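Local coordinates for protein dihydroorotase (Agrobacterium tumefaciens, PDB 2OGJ) that hydrolyses acetyl-(R)-mandelate and, less efficiently, acetyl glycolate in vitro, as a binuclear zinc esterase of the amidohydrolase superfamily, at residues H79-H82 with G83-I87; L103-A106 with G107-G110. All blocks are in the same frame, centred on the assembly; numbering follows the deposited sequence.

Contact 1 (H79-H82 with G83-I87); sequences HIWH and GGTDI. With ZN (zinc ion), chain G.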
loop_
_atom_site.group_PDB
_atom_site.type_symbol
_atom_site.label_atom_id
_atom_site.label_comp_id
_atom_site.label_asym_id
_atom_site.label_seq_id
_atom_site.Cartn_x
_atom_site.Cartn_y
_atom_site.Cartn_z
ATOM N N HIS A 79 31.026 -2.015 -3.095
ATOM C CA HIS A 79 30.030 -1.364 -3.927
ATOM C C HIS A 79 30.775 -0.434 -4.860
ATOM O O HIS A 79 31.118 0.696 -4.507
ATOM C CB HIS A 79 29.028 -0.628 -3.044
ATOM C CG HIS A 79 28.237 -1.550 -2.170
ATOM N ND1 HIS A 79 27.224 -2.346 -2.658
ATOM C CD2 HIS A 79 28.371 -1.880 -0.864
ATOM C CE1 HIS A 79 26.773 -3.126 -1.696
ATOM N NE2 HIS A 79 27.454 -2.865 -0.594
ATOM N N ILE A 80 31.016 -0.947 -6.060
ATOM C CA ILE A 80 31.763 -0.245 -7.070
ATOM C C ILE A 80 30.964 0.124 -8.325
ATOM O O ILE A 80 31.528 0.243 -9.423
ATOM C CB ILE A 80 32.993 -1.082 -7.443
ATOM C CG1 ILE A 80 32.567 -2.527 -7.708
ATOM C CG2 ILE A 80 34.029 -1.036 -6.293
ATOM C CD1 ILE A 80 33.750 -3.444 -7.979
ATOM N N TRP A 81 29.657 0.315 -8.161
ATOM C CA TRP A 81 28.815 0.714 -9.283
ATOM C C TRP A 81 28.858 2.245 -9.274
ATOM O O TRP A 81 27.820 2.900 -9.154
ATOM C CB TRP A 81 27.381 0.218 -9.066
ATOM C CG TRP A 81 26.507 0.152 -10.309
ATOM C CD1 TRP A 81 25.323 -0.528 -10.439
ATOM C CD2 TRP A 81 26.710 0.832 -11.560
ATOM N NE1 TRP A 81 24.777 -0.310 -11.681
ATOM C CE2 TRP A 81 25.604 0.523 -12.388
ATOM C CE3 TRP A 81 27.713 1.674 -12.060
ATOM C CZ2 TRP A 81 25.476 1.028 -13.686
ATOM C CZ3 TRP A 81 27.586 2.175 -13.354
ATOM C CH2 TRP A 81 26.474 1.849 -14.149
ATOM N N HIS A 82 30.077 2.791 -9.364
ATOM C CA HIS A 82 30.342 4.230 -9.359
ATOM C C HIS A 82 29.562 4.936 -10.468
ATOM O O HIS A 82 29.530 4.488 -11.612
ATOM C CB HIS A 82 31.833 4.468 -9.548
ATOM C CG HIS A 82 32.186 5.901 -9.782
ATOM N ND1 HIS A 82 32.352 6.803 -8.754
ATOM C CD2 HIS A 82 32.325 6.605 -10.931
ATOM C CE1 HIS A 82 32.576 8.004 -9.261
ATOM N NE2 HIS A 82 32.562 7.911 -10.578
ATOM N N GLY A 83 28.936 6.050 -10.122
ATOM C CA GLY A 83 28.141 6.772 -11.094
ATOM C C GLY A 83 26.759 6.161 -11.293
ATOM O O GLY A 83 25.767 6.885 -11.277
ATOM N N GLY A 84 26.687 4.840 -11.485
ATOM C CA GLY A 84 25.405 4.169 -11.684
ATOM C C GLY A 84 24.498 4.245 -10.469
ATOM O O GLY A 84 23.280 4.379 -10.572
ATOM N N THR A 85 25.109 4.152 -9.303
ATOM C CA THR A 85 24.386 4.246 -8.050
ATOM C C THR A 85 24.993 5.428 -7.325
ATOM O O THR A 85 26.033 5.933 -7.728
ATOM C CB THR A 85 24.609 3.020 -7.171
ATOM O OG1 THR A 85 25.981 2.993 -6.760
ATOM C CG2 THR A 85 24.244 1.729 -7.931
ATOM N N ASP A 86 24.362 5.854 -6.244
ATOM C CA ASP A 86 24.844 6.989 -5.478
ATOM C C ASP A 86 25.878 6.646 -4.403
ATOM O O ASP A 86 26.802 7.420 -4.133
ATOM C CB ASP A 86 23.644 7.670 -4.816
ATOM C CG ASP A 86 23.003 6.811 -3.693
ATOM O OD1 ASP A 86 23.007 5.553 -3.748
ATOM O OD2 ASP A 86 22.458 7.412 -2.743
ATOM N N ILE A 87 25.707 5.473 -3.803
ATOM C CA ILE A 87 26.527 4.998 -2.692
ATOM C C ILE A 87 27.885 4.366 -3.001
ATOM O O ILE A 87 28.740 4.298 -2.129
ATOM C CB ILE A 87 25.682 3.994 -1.826
ATOM C CG1 ILE A 87 26.221 3.965 -0.404
ATOM C CG2 ILE A 87 25.735 2.584 -2.413
ATOM C CD1 ILE A 87 26.291 5.333 0.225
HETATM ZN ZN ZN G . 26.732 -3.749 1.285
#
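W81 lays one face of its indole over G84, whose CA sits 3.3 Å from the centroid of the six-membered ring and only 8° off the ring normal, the geometry of a CH-pi contact. With no side chain at G84, its backbone can lie against the indole. Next to it the methyl CG2 of T85 approaches CD1 of W81 obliquely, at 3.5 Å. With CG anti to the N of W81 (chi1 -161°), the indole lies over the following turn; its NE1 is hydrogen-bonded to N113 and its ring meets F117 edge-to-face. On the face that G84 takes, the chain turns: T85 N donates to W81 O (3.0 Å, 155° at the hydrogen), and G84 N adds a weak bond to H82 O at 2.9 Å. T85 OG1 is hydrogen-bonded to S88. This turn follows the HxH motif at the end of the first barrel strand, the hallmark of amidohydrolases. H79, its second histidine, binds a zinc ion through NE2 at 2.2 Å, with H77, D291 and carbamylated K175 completing the protein's share of that site. H82 faces another chain: its NE2 is hydrogen-bonded to E119 of the second subunit, and its O to Y120 OH there.

Contact 2 (L103-A106 with G107-G110); sequences LVDA and GSAG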
loop_
_atom_site.group_PDB
_atom_site.type_symbol
_atom_site.label_atom_id
_atom_site.label_comp_id
_atom_site.label_asym_id
_atom_site.label_seq_id
_atom_site.Cartn_x
_atom_site.Cartn_y
_atom_site.Cartn_z
ATOM N N LEU A 103 37.459 -7.916 -7.027
ATOM C CA LEU A 103 36.422 -7.172 -6.333
ATOM C C LEU A 103 35.086 -7.780 -6.743
ATOM O O LEU A 103 34.884 -8.096 -7.918
ATOM C CB LEU A 103 36.478 -5.702 -6.729
ATOM C CG LEU A 103 37.691 -4.918 -6.228
ATOM C CD1 LEU A 103 37.796 -3.594 -7.015
ATOM C CD2 LEU A 103 37.558 -4.667 -4.736
ATOM N N VAL A 104 34.191 -7.964 -5.779
ATOM C CA VAL A 104 32.871 -8.538 -6.040
ATOM C C VAL A 104 31.819 -7.516 -5.613
ATOM O O VAL A 104 31.623 -7.269 -4.416
ATOM C CB VAL A 104 32.656 -9.851 -5.226
ATOM C CG1 VAL A 104 31.428 -10.593 -5.727
ATOM C CG2 VAL A 104 33.896 -10.731 -5.326
ATOM N N ASP A 105 31.156 -6.894 -6.581
ATOM C CA ASP A 105 30.144 -5.915 -6.222
ATOM C C ASP A 105 28.975 -6.691 -5.636
ATOM O O ASP A 105 28.538 -7.709 -6.191
ATOM C CB ASP A 105 29.694 -5.092 -7.424
ATOM C CG ASP A 105 28.622 -4.089 -7.054
ATOM O OD1 ASP A 105 27.427 -4.477 -7.032
ATOM O OD2 ASP A 105 28.981 -2.923 -6.754
ATOM N N ALA A 106 28.478 -6.203 -4.507
ATOM C CA ALA A 106 27.414 -6.869 -3.794
ATOM C C ALA A 106 26.012 -6.298 -3.978
ATOM O O ALA A 106 25.444 -5.703 -3.063
ATOM C CB ALA A 106 27.778 -6.924 -2.311
ATOM N N GLY A 107 25.449 -6.510 -5.162
ATOM C CA GLY A 107 24.099 -6.060 -5.441
ATOM C C GLY A 107 23.900 -4.572 -5.588
ATOM O O GLY A 107 22.868 -4.055 -5.158
ATOM N N SER A 108 24.876 -3.876 -6.174
ATOM C CA SER A 108 24.743 -2.440 -6.377
ATOM C C SER A 108 23.857 -2.265 -7.607
ATOM O O SER A 108 23.110 -1.293 -7.735
ATOM C CB SER A 108 26.112 -1.792 -6.575
ATOM O OG SER A 108 26.923 -1.963 -5.424
ATOM N N ALA A 109 23.917 -3.253 -8.492
ATOM C CA ALA A 109 23.094 -3.233 -9.686
ATOM C C ALA A 109 22.086 -4.386 -9.684
ATOM O O ALA A 109 22.347 -5.439 -9.100
ATOM C CB ALA A 109 23.964 -3.319 -10.934
ATOM N N GLY A 110 20.938 -4.159 -10.328
ATOM C CA GLY A 110 19.908 -5.179 -10.446
ATOM C C GLY A 110 19.859 -5.582 -11.911
ATOM O O GLY A 110 20.824 -5.369 -12.634
HETATM O O HOH W 1 25.768 -5.896 -8.627
#
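From the last residues of strand 100-106 the chain bends through G107, which has a positive phi of 71°, so that the backbone of S108 comes round to the carboxylate of D105. This is the C-terminal end of a TIM-barrel strand, the end at which amidohydrolases hold their metal site, and the segment 107-110 starts the connection to helix 114-122. A weak backbone bond, G107 N to D105 O at 3.5 Å, spans the bend itself. Stronger evidence for its closure comes from the side chain of D105, which S108 engages twice. The backbone N of S108 donates to OD1 of D105 on its syn side (2.8 Å, 156° at the hydrogen), and OG of S108 donates to OD2, also from the syn side and 17° out of the carboxylate plane, at 2.6 Å. Both oxygens are thus held by one residue, which should restrict rotation of the carboxylate. D105 has CG anti to its own N, which sets the carboxylate against N and OG of S108. Each end of the pair has a further partner: OD2 accepts from I80 N, and S108 OG is hydrogen-bonded to ND1 of H79, whose NE2 is on zinc, which makes D105 and S108 a probable second shell that orients this ligand. The methyl group of A106 packs on the metal ligand H77. A water accepts from A109 N at 3.2 Å and lies 2.7 Å from OD1 of D105, bridging the two.

Overall arrangement
Along the chain from the N terminus, strand 77-78 leads into contact 1, which closes a tight turn between W81 and T85; only later, at the end of strand 100-106, comes contact 2, which bends the chain between D105 and S108. The two lie in series, neither enclosing nor crossing the other, yet their centres are 9 Å apart. They meet because both occupy the metal-bearing end of the same barrel. Two probable hydrogen bonds, from H79 and I80 of contact 1 to S108 and D105 of contact 2, join them, and the indole of W81 rests on A109. Together they tie the loop after strand 77-78 to the one leading into helix 114-122, beside the zinc site.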